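PDB 5SWC: carbonic anhydrase from Synechocystis sp., which catalyses the reversible, zinc-dependent hydration of carbon dioxide and supplies CO2 to RuBisCO inside the carboxysome. Local coordinates for residues P51-I56 against G74-I79; I85-G90 against Y140-H145; D195-G200 against R226-E231. All blocks are in the same frame, centred on the assembly; numbering follows the deposited sequence.

The three contacts follow one another along the chain, each closing before the next opens. Contact 1 pairs strands 53-58 and 76-81 at one margin of the six-stranded mixed sheet. Contact 3 reaches the same sheet through strand 197-204, with the centres of the two about 15 Å apart and their nearest atoms about 7 Å apart. Contact 2 lies off the sheet, where the loop between strand 76-81 and helix 95-106 meets helix 137-143; its centre is about 21 Å from that of contact 1, yet I56 CD1 and I86 CD1 touch at 3.9 Å. All three contacts reach the second subunit, contact 3 only through H199, so sheet and loop alike take part in subunit packing.

Contact 1: P51-I56 against G74-I79; sequences PRILFI and GDLFVI
Three backbone hydrogen bonds tie I53-I56 to L76-I79: F77 N gives to I53 O at 3.0 Å, F55 N to F77 O at 2.9 Å, and I79 N to F55 O at 3.0 Å. F55 thus both donates and accepts, F77 likewise, which is the ladder of a parallel pair; the short strand axes run 28° apart. The CA-H groups of L54 and V78 add contacts to the carbonyls of F77 and F55. Ahead of the ladder a water accepts a hydrogen bond from R52 N and donates one to D75 O, bridging these two loop residues, while I53 N is buried without a partner.

On the face carrying L54, F77, I56 and I79, L54 CD1 comes in at the edge of the F77 ring, in its plane, 3.7 Å from CD2, and also meets I79 CD1 at 3.8 Å. P51 lies beside F77, its CG against F77 CB. The other face holds I53, L76, F55 and V78. There L76 CG stands anti to its carbonyl carbon (chi1 -57°), which helps bring CD2 to 3.8 Å from I53 CB.

These strands bracket helix 65-69 in a beta-alpha-beta unit. F55 and L76 pack on P65 of that helix, F77 and I79 face helix 95-106, strand 111-117 pairs with L54 and I56, and V78 O accepts from S59 OG of the second subunit.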
loop_
_atom_site.group_PDB
_atom_site.type_symbol
_atom_site.label_atom_id
_atom_site.label_comp_id
_atom_site.label_asym_id
_atom_site.label_seq_id
_atom_site.Cartn_x
_atom_site.Cartn_y
_atom_site.Cartn_z
ATOM N N PRO A 51 -19.073 26.533 6.441
ATOM C CA PRO A 51 -17.839 27.296 6.273
ATOM C C PRO A 51 -17.604 27.608 4.837
ATOM O O PRO A 51 -18.062 26.886 3.952
ATOM C CB PRO A 51 -16.779 26.340 6.769
ATOM C CG PRO A 51 -17.373 24.957 6.541
ATOM C CD PRO A 51 -18.821 25.144 6.859
ATOM N N ARG A 52 -16.843 28.661 4.584
ATOM C CA ARG A 52 -16.547 28.967 3.206
ATOM C C ARG A 52 -15.044 28.818 2.900
ATOM O O ARG A 52 -14.683 28.819 1.727
ATOM C CB ARG A 52 -16.978 30.382 2.853
ATOM C CG ARG A 52 -18.386 30.785 3.324
ATOM C CD ARG A 52 -19.498 30.014 2.638
ATOM N NE ARG A 52 -19.099 29.385 1.373
ATOM C CZ ARG A 52 -19.690 28.320 0.847
ATOM N NH1 ARG A 52 -19.263 27.835 -0.314
ATOM N NH2 ARG A 52 -20.718 27.740 1.475
ATOM N N ILE A 53 -14.237 28.567 3.927
ATOM C CA ILE A 53 -12.788 28.434 3.746
ATOM C C ILE A 53 -12.266 27.137 4.332
ATOM O O ILE A 53 -12.630 26.758 5.456
ATOM C CB ILE A 53 -12.041 29.622 4.376
ATOM C CG1 ILE A 53 -12.561 30.924 3.746
ATOM C CG2 ILE A 53 -10.509 29.443 4.247
ATOM C CD1 ILE A 53 -11.977 32.133 4.252
ATOM N N LEU A 54 -11.435 26.399 3.560
ATOM C CA LEU A 54 -10.674 25.263 4.031
ATOM C C LEU A 54 -9.267 25.752 4.351
ATOM O O LEU A 54 -8.574 26.309 3.487
ATOM C CB LEU A 54 -10.595 24.171 2.967
ATOM C CG LEU A 54 -9.569 23.055 3.214
ATOM C CD1 LEU A 54 -9.798 22.288 4.496
ATOM C CD2 LEU A 54 -9.525 22.063 2.011
ATOM N N PHE A 55 -8.912 25.675 5.627
ATOM C CA PHE A 55 -7.635 26.226 6.115
ATOM C C PHE A 55 -6.775 25.075 6.566
ATOM O O PHE A 55 -7.125 24.340 7.474
ATOM C CB PHE A 55 -7.912 27.217 7.285
ATOM C CG PHE A 55 -6.831 28.197 7.543
ATOM C CD1 PHE A 55 -5.746 27.865 8.332
ATOM C CD2 PHE A 55 -6.925 29.466 7.039
ATOM C CE1 PHE A 55 -4.743 28.800 8.558
ATOM C CE2 PHE A 55 -5.910 30.404 7.270
ATOM C CZ PHE A 55 -4.838 30.031 8.037
ATOM N N ILE A 56 -5.635 24.889 5.908
ATOM C CA ILE A 56 -4.703 23.805 6.178
ATOM C C ILE A 56 -3.513 24.413 6.861
ATOM O O ILE A 56 -2.881 25.330 6.292
ATOM C CB ILE A 56 -4.271 23.117 4.861
ATOM C CG1 ILE A 56 -5.461 22.526 4.147
ATOM C CG2 ILE A 56 -3.169 22.097 5.119
ATOM C CD1 ILE A 56 -5.300 22.359 2.643
ATOM N N GLY A 74 -17.548 28.619 12.945
ATOM C CA GLY A 74 -18.319 28.305 11.767
ATOM C C GLY A 74 -17.655 28.743 10.475
ATOM O O GLY A 74 -18.092 28.370 9.392
ATOM N N ASP A 75 -16.622 29.557 10.559
ATOM C CA ASP A 75 -16.014 30.116 9.355
ATOM C C ASP A 75 -14.981 29.214 8.688
ATOM O O ASP A 75 -14.908 29.200 7.451
ATOM C CB ASP A 75 -15.331 31.454 9.680
ATOM C CG ASP A 75 -16.292 32.609 9.951
ATOM O OD1 ASP A 75 -17.524 32.493 9.804
ATOM O OD2 ASP A 75 -15.749 33.706 10.296
ATOM N N LEU A 76 -14.130 28.555 9.480
ATOM C CA LEU A 76 -12.953 27.840 8.947
ATOM C C LEU A 76 -13.068 26.368 9.225
ATOM O O LEU A 76 -13.143 25.950 10.391
ATOM C CB LEU A 76 -11.667 28.337 9.617
ATOM C CG LEU A 76 -11.361 29.843 9.524
ATOM C CD1 LEU A 76 -9.970 30.087 10.106
ATOM C CD2 LEU A 76 -11.433 30.355 8.105
ATOM N N PHE A 77 -13.057 25.575 8.158
ATOM C CA PHE A 77 -12.941 24.106 8.275
ATOM C C PHE A 77 -11.444 23.842 8.230
ATOM O O PHE A 77 -10.783 24.286 7.282
ATOM C CB PHE A 77 -13.668 23.462 7.108
ATOM C CG PHE A 77 -13.700 21.968 7.128
ATOM C CD1 PHE A 77 -14.772 21.282 7.666
ATOM C CD2 PHE A 77 -12.676 21.226 6.540
ATOM C CE1 PHE A 77 -14.799 19.885 7.645
ATOM C CE2 PHE A 77 -12.743 19.794 6.510
ATOM C CZ PHE A 77 -13.787 19.177 7.044
ATOM N N VAL A 78 -10.880 23.172 9.216
ATOM C CA VAL A 78 -9.438 23.210 9.449
ATOM C C VAL A 78 -8.818 21.808 9.416
ATOM O O VAL A 78 -9.295 20.892 10.107
ATOM C CB VAL A 78 -9.108 23.875 10.782
ATOM C CG1 VAL A 78 -7.627 23.877 11.014
ATOM C CG2 VAL A 78 -9.653 25.309 10.815
ATOM N N ILE A 79 -7.749 21.637 8.653
ATOM C CA ILE A 79 -6.892 20.468 8.669
ATOM C C ILE A 79 -5.601 20.848 9.344
ATOM O O ILE A 79 -5.009 21.859 8.956
ATOM C CB ILE A 79 -6.609 19.993 7.233
ATOM C CG1 ILE A 79 -7.896 19.469 6.570
ATOM C CG2 ILE A 79 -5.476 18.992 7.197
ATOM C CD1 ILE A 79 -7.755 19.170 5.090
HETATM O O HOH W 1 -16.213 30.908 5.977
#

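Contact 2: I85-G90 against Y140-H145; sequences IIPPYG and YDWLKH
I85 and W142 run antiparallel alongside each other, with the CG2 methyl of I85 over the six-membered ring of the indole. This CG2 sits 4.2 Å from that ring's centroid and 28° off the normal, a CH-pi contact displaced toward the rim, while I85 CB comes within 3.5 Å of W142 CZ2. The other branch of I85, with CG1 anti to the carbonyl carbon (chi1 -73°), runs on until CD1 meets L143 CD2 at 3.9 Å, the two side chains lying roughly perpendicular.

A second CH-pi contact follows. P87 CB stands over one face of the H145 imidazole, 3.8 Å from the ring centroid and only 18° off the normal. The same proline turns CG to W142 CZ3 at 3.8 Å, touching both aromatic groups.

The contact joins the loop after strand 76-81 to the end of helix 137-143 and what follows, the I85 side chain about 9 Å from the zinc ion. No hydrogen bond joins the segments; adhesion rests on apolar packing, with two CH-pi contacts over aromatic faces. W142 NE1 bonds A82 O, a polar tie to the same loop, and H145 NE2 bonds N93 O of the second subunit, which probably limits turning of both rings.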
loop_
_atom_site.group_PDB
_atom_site.type_symbol
_atom_site.label_atom_id
_atom_site.label_comp_id
_atom_site.label_asym_id
_atom_site.label_seq_id
_atom_site.Cartn_x
_atom_site.Cartn_y
_atom_site.Cartn_z
ATOM N N ILE A 85 1.149 19.594 5.418
ATOM C CA ILE A 85 1.411 18.847 4.192
ATOM C C ILE A 85 0.140 18.162 3.687
ATOM O O ILE A 85 -0.631 17.588 4.467
ATOM C CB ILE A 85 2.527 17.785 4.473
ATOM C CG1 ILE A 85 3.851 18.505 4.597
ATOM C CG2 ILE A 85 2.563 16.727 3.384
ATOM C CD1 ILE A 85 4.902 17.701 5.282
ATOM N N ILE A 86 -0.066 18.234 2.378
ATOM C CA ILE A 86 -1.136 17.496 1.676
ATOM C C ILE A 86 -0.453 16.558 0.689
ATOM O O ILE A 86 0.100 17.017 -0.300
ATOM C CB ILE A 86 -2.086 18.431 0.947
ATOM C CG1 ILE A 86 -2.745 19.429 1.933
ATOM C CG2 ILE A 86 -3.162 17.591 0.207
ATOM C CD1 ILE A 86 -3.653 18.812 2.929
ATOM N N PRO A 87 -0.495 15.236 0.941
ATOM C CA PRO A 87 0.151 14.350 -0.020
ATOM C C PRO A 87 -0.497 14.462 -1.411
ATOM O O PRO A 87 -1.683 14.783 -1.525
ATOM C CB PRO A 87 -0.053 12.947 0.598
ATOM C CG PRO A 87 -0.204 13.218 2.090
ATOM C CD PRO A 87 -0.988 14.525 2.113
ATOM N N PRO A 88 0.248 14.141 -2.450
ATOM C CA PRO A 88 -0.391 14.013 -3.776
ATOM C C PRO A 88 -1.537 13.009 -3.739
ATOM O O PRO A 88 -1.561 12.073 -2.918
ATOM C CB PRO A 88 0.742 13.504 -4.664
ATOM C CG PRO A 88 2.004 13.948 -3.943
ATOM C CD PRO A 88 1.675 13.790 -2.513
ATOM N N TYR A 89 -2.481 13.188 -4.655
ATOM C CA TYR A 89 -3.633 12.324 -4.756
ATOM C C TYR A 89 -3.233 10.878 -4.945
ATOM O O TYR A 89 -2.498 10.544 -5.883
ATOM C CB TYR A 89 -4.499 12.789 -5.926
ATOM C CG TYR A 89 -5.652 11.893 -6.263
ATOM C CD1 TYR A 89 -6.615 11.592 -5.295
ATOM C CD2 TYR A 89 -5.767 11.363 -7.522
ATOM C CE1 TYR A 89 -7.680 10.749 -5.628
ATOM C CE2 TYR A 89 -6.821 10.507 -7.858
ATOM C CZ TYR A 89 -7.773 10.238 -6.881
ATOM O OH TYR A 89 -8.813 9.377 -7.269
ATOM N N GLY A 90 -3.730 10.001 -4.088
ATOM C CA GLY A 90 -3.440 8.567 -4.148
ATOM C C GLY A 90 -2.214 8.165 -3.401
ATOM O O GLY A 90 -1.964 6.934 -3.278
ATOM N N TYR A 140 9.771 10.748 9.734
ATOM C CA TYR A 140 10.601 10.478 8.572
ATOM C C TYR A 140 9.739 10.029 7.400
ATOM O O TYR A 140 9.876 10.538 6.287
ATOM C CB TYR A 140 11.655 9.443 8.931
ATOM C CG TYR A 140 12.514 8.965 7.786
ATOM C CD1 TYR A 140 13.634 9.663 7.380
ATOM C CD2 TYR A 140 12.202 7.816 7.133
ATOM C CE1 TYR A 140 14.432 9.181 6.335
ATOM C CE2 TYR A 140 12.973 7.328 6.111
ATOM C CZ TYR A 140 14.075 8.036 5.699
ATOM O OH TYR A 140 14.873 7.566 4.667
ATOM N N ASP A 141 8.851 9.065 7.628
ATOM C CA ASP A 141 8.046 8.540 6.527
ATOM C C ASP A 141 7.090 9.625 6.009
ATOM O O ASP A 141 6.857 9.742 4.788
ATOM C CB ASP A 141 7.222 7.328 6.987
ATOM C CG ASP A 141 8.054 6.098 7.303
ATOM O OD1 ASP A 141 9.163 5.985 6.739
ATOM O OD2 ASP A 141 7.561 5.241 8.104
ATOM N N TRP A 142 6.503 10.386 6.911
ATOM C CA TRP A 142 5.523 11.414 6.558
ATOM C C TRP A 142 6.140 12.488 5.676
ATOM O O TRP A 142 5.535 12.942 4.701
ATOM C CB TRP A 142 4.954 11.991 7.835
ATOM C CG TRP A 142 4.212 13.255 7.738
ATOM C CD1 TRP A 142 4.526 14.439 8.378
ATOM C CD2 TRP A 142 2.992 13.499 7.053
ATOM N NE1 TRP A 142 3.586 15.370 8.116
ATOM C CE2 TRP A 142 2.627 14.843 7.310
ATOM C CE3 TRP A 142 2.153 12.729 6.247
ATOM C CZ2 TRP A 142 1.478 15.389 6.784
ATOM C CZ3 TRP A 142 1.012 13.302 5.698
ATOM C CH2 TRP A 142 0.689 14.625 5.997
ATOM N N LEU A 143 7.370 12.866 6.000
ATOM C CA LEU A 143 8.044 13.914 5.233
ATOM C C LEU A 143 8.366 13.504 3.808
ATOM O O LEU A 143 8.613 14.377 2.981
ATOM C CB LEU A 143 9.258 14.413 5.989
ATOM C CG LEU A 143 8.961 15.172 7.275
ATOM C CD1 LEU A 143 10.280 15.505 8.007
ATOM C CD2 LEU A 143 8.188 16.438 7.023
ATOM N N LYS A 144 8.290 12.217 3.497
ATOM C CA LYS A 144 8.389 11.746 2.108
ATOM C C LYS A 144 7.403 12.461 1.217
ATOM O O LYS A 144 7.685 12.673 0.026
ATOM C CB LYS A 144 8.144 10.237 2.022
ATOM C CG LYS A 144 9.228 9.384 2.696
ATOM C CD LYS A 144 8.853 7.908 2.661
ATOM C CE LYS A 144 9.920 7.040 3.357
ATOM N NZ LYS A 144 9.402 5.644 3.599
ATOM N N HIS A 145 6.245 12.838 1.754
ATOM C CA HIS A 145 5.234 13.466 0.929
ATOM C C HIS A 145 5.584 14.888 0.544
ATOM O O HIS A 145 4.952 15.438 -0.359
ATOM C CB HIS A 145 3.871 13.414 1.594
ATOM C CG HIS A 145 3.369 12.043 1.801
ATOM N ND1 HIS A 145 3.163 11.153 0.772
ATOM C CD2 HIS A 145 3.006 11.427 2.939
ATOM C CE1 HIS A 145 2.671 10.026 1.276
ATOM N NE2 HIS A 145 2.566 10.176 2.589
#

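Contact 3: D195-G200 against R226-E231; sequences DLSLHG and RINALE. With FMT (formic acid), chain L.
L198 O accepts from A229 N at 2.9 Å with a nearly straight N-H...O angle of 176°, the sole hydrogen bond between D195-G200 and R226-E231. N228 CB presses on the same oxygen at 3.3 Å and on S197 OG at 3.5 Å, and A229 CB lies against the backbone of H199 and G200. Next to this bond, L198 CD1 and L230 CD2 meet at 4.0 Å.

Behind this shell, N228 shapes its own chain. Its CG lies between the backbone N and the carbonyl carbon (chi1 63°), bringing OD1 to L230 N at 3.0 Å in the plane of the amide carbonyl, an Asx turn. Replacing N228 with a leucine would probably leave L230 N without this acceptor and let the turn that presents A229 N and L230 to the strand relax.

Beside the L198-A229 bond, H199 ND1 donates to formic acid O2 at 2.8 Å, and H199 CE1 faces I227 O at the ring edge. The formic acid, probably from the crystallisation liquor, also binds W201 NE1 and Q224 N, while H199 NE2 is hydrogen-bonded to Q111 OE1.

The loop after strand 219-221 runs nearly at right angles (92°, residues 227-230 against 197-200) to the strand. Strand 197-204 pairs with 111-117, I227 and A229 rest on strand 209-214, and L230 reaches L191 of helix 185-193.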
loop_
_atom_site.group_PDB
_atom_site.type_symbol
_atom_site.label_atom_id
_atom_site.label_comp_id
_atom_site.label_asym_id
_atom_site.label_seq_id
_atom_site.Cartn_x
_atom_site.Cartn_y
_atom_site.Cartn_z
ATOM N N ASP A 195 -14.552 27.984 -10.005
ATOM C CA ASP A 195 -15.317 28.404 -8.824
ATOM C C ASP A 195 -14.558 27.970 -7.562
ATOM O O ASP A 195 -15.159 27.762 -6.504
ATOM C CB ASP A 195 -16.707 27.773 -8.835
ATOM C CG ASP A 195 -16.635 26.266 -8.850
ATOM O OD1 ASP A 195 -17.623 25.611 -8.431
ATOM O OD2 ASP A 195 -15.590 25.751 -9.286
ATOM N N LEU A 196 -13.247 27.820 -7.698
ATOM C CA LEU A 196 -12.386 27.500 -6.555
ATOM C C LEU A 196 -11.092 28.294 -6.650
ATOM O O LEU A 196 -10.544 28.420 -7.745
ATOM C CB LEU A 196 -12.053 26.018 -6.554
ATOM C CG LEU A 196 -11.078 25.486 -5.528
ATOM C CD1 LEU A 196 -11.694 25.585 -4.170
ATOM C CD2 LEU A 196 -10.729 24.025 -5.833
ATOM N N SER A 197 -10.548 28.754 -5.519
ATOM C CA SER A 197 -9.299 29.461 -5.502
ATOM C C SER A 197 -8.375 28.862 -4.466
ATOM O O SER A 197 -8.844 28.369 -3.421
ATOM C CB SER A 197 -9.581 30.917 -5.179
ATOM O OG SER A 197 -8.415 31.688 -5.182
ATOM N N LEU A 198 -7.073 28.837 -4.759
ATOM C CA LEU A 198 -6.042 28.260 -3.868
ATOM C C LEU A 198 -5.112 29.354 -3.455
ATOM O O LEU A 198 -4.740 30.201 -4.272
ATOM C CB LEU A 198 -5.198 27.181 -4.550
ATOM C CG LEU A 198 -5.918 25.972 -5.150
ATOM C CD1 LEU A 198 -4.882 24.895 -5.546
ATOM C CD2 LEU A 198 -6.918 25.382 -4.273
ATOM N N HIS A 199 -4.723 29.353 -2.178
ATOM C CA HIS A 199 -3.845 30.369 -1.575
ATOM C C HIS A 199 -2.738 29.701 -0.777
ATOM O O HIS A 199 -2.913 28.618 -0.251
ATOM C CB HIS A 199 -4.643 31.261 -0.655
ATOM C CG HIS A 199 -5.799 31.884 -1.331
ATOM N ND1 HIS A 199 -5.726 33.134 -1.894
ATOM C CD2 HIS A 199 -7.043 31.415 -1.591
ATOM C CE1 HIS A 199 -6.892 33.421 -2.456
ATOM N NE2 HIS A 199 -7.707 32.396 -2.288
ATOM N N GLY A 200 -1.579 30.380 -0.718
ATOM C CA GLY A 200 -0.448 29.914 0.060
ATOM C C GLY A 200 0.023 31.030 0.964
ATOM O O GLY A 200 0.357 32.105 0.473
ATOM N N ARG A 226 -7.291 39.969 -4.430
ATOM C CA ARG A 226 -7.246 39.746 -5.877
ATOM C C ARG A 226 -5.978 39.027 -6.330
ATOM O O ARG A 226 -5.649 39.100 -7.527
ATOM C CB ARG A 226 -7.385 41.027 -6.667
ATOM C CG ARG A 226 -8.715 41.710 -6.478
ATOM C CD ARG A 226 -9.766 41.073 -7.399
ATOM N NE ARG A 226 -9.295 41.021 -8.795
ATOM C CZ ARG A 226 -9.397 42.019 -9.679
ATOM N NH1 ARG A 226 -8.909 41.858 -10.912
ATOM N NH2 ARG A 226 -9.986 43.173 -9.350
ATOM N N ILE A 227 -5.289 38.367 -5.416
ATOM C CA ILE A 227 -4.248 37.433 -5.793
ATOM C C ILE A 227 -4.602 36.062 -5.288
ATOM O O ILE A 227 -5.413 35.877 -4.382
ATOM C CB ILE A 227 -2.846 37.811 -5.242
ATOM C CG1 ILE A 227 -2.824 37.701 -3.717
ATOM C CG2 ILE A 227 -2.432 39.163 -5.779
ATOM C CD1 ILE A 227 -1.458 38.011 -3.093
ATOM N N ASN A 228 -3.968 35.072 -5.891
ATOM C CA ASN A 228 -4.043 33.691 -5.423
ATOM C C ASN A 228 -2.776 33.005 -5.880
ATOM O O ASN A 228 -1.938 33.623 -6.550
ATOM C CB ASN A 228 -5.288 32.983 -5.907
ATOM C CG ASN A 228 -5.309 32.864 -7.396
ATOM O OD1 ASN A 228 -4.484 32.202 -8.001
ATOM N ND2 ASN A 228 -6.209 33.621 -8.031
ATOM N N ALA A 229 -2.604 31.759 -5.476
ATOM C CA ALA A 229 -1.324 31.110 -5.633
ATOM C C ALA A 229 -1.130 30.390 -6.946
ATOM O O ALA A 229 -0.058 29.796 -7.153
ATOM C CB ALA A 229 -1.144 30.113 -4.496
ATOM N N LEU A 230 -2.159 30.384 -7.776
ATOM C CA LEU A 230 -2.096 29.654 -9.033
ATOM C C LEU A 230 -1.128 30.322 -9.996
ATOM O O LEU A 230 -1.171 31.520 -10.202
ATOM C CB LEU A 230 -3.488 29.559 -9.646
ATOM C CG LEU A 230 -4.539 28.823 -8.811
ATOM C CD1 LEU A 230 -5.894 28.913 -9.499
ATOM C CD2 LEU A 230 -4.136 27.382 -8.607
ATOM N N GLU A 231 -0.248 29.535 -10.602
ATOM C CA GLU A 231 0.704 30.002 -11.595
ATOM C C GLU A 231 0.097 29.847 -12.990
ATOM O O GLU A 231 -0.185 28.730 -13.436
ATOM C CB GLU A 231 2.002 29.200 -11.466
ATOM C CG GLU A 231 2.627 29.390 -10.072
ATOM C CD GLU A 231 3.887 28.569 -9.831
ATOM O OE1 GLU A 231 4.115 27.538 -10.504
ATOM O OE2 GLU A 231 4.680 28.952 -8.932
HETATM C C FMT L . -4.207 36.068 -0.956
HETATM O O1 FMT L . -3.702 36.937 -0.213
HETATM O O2 FMT L . -3.835 34.870 -0.860
#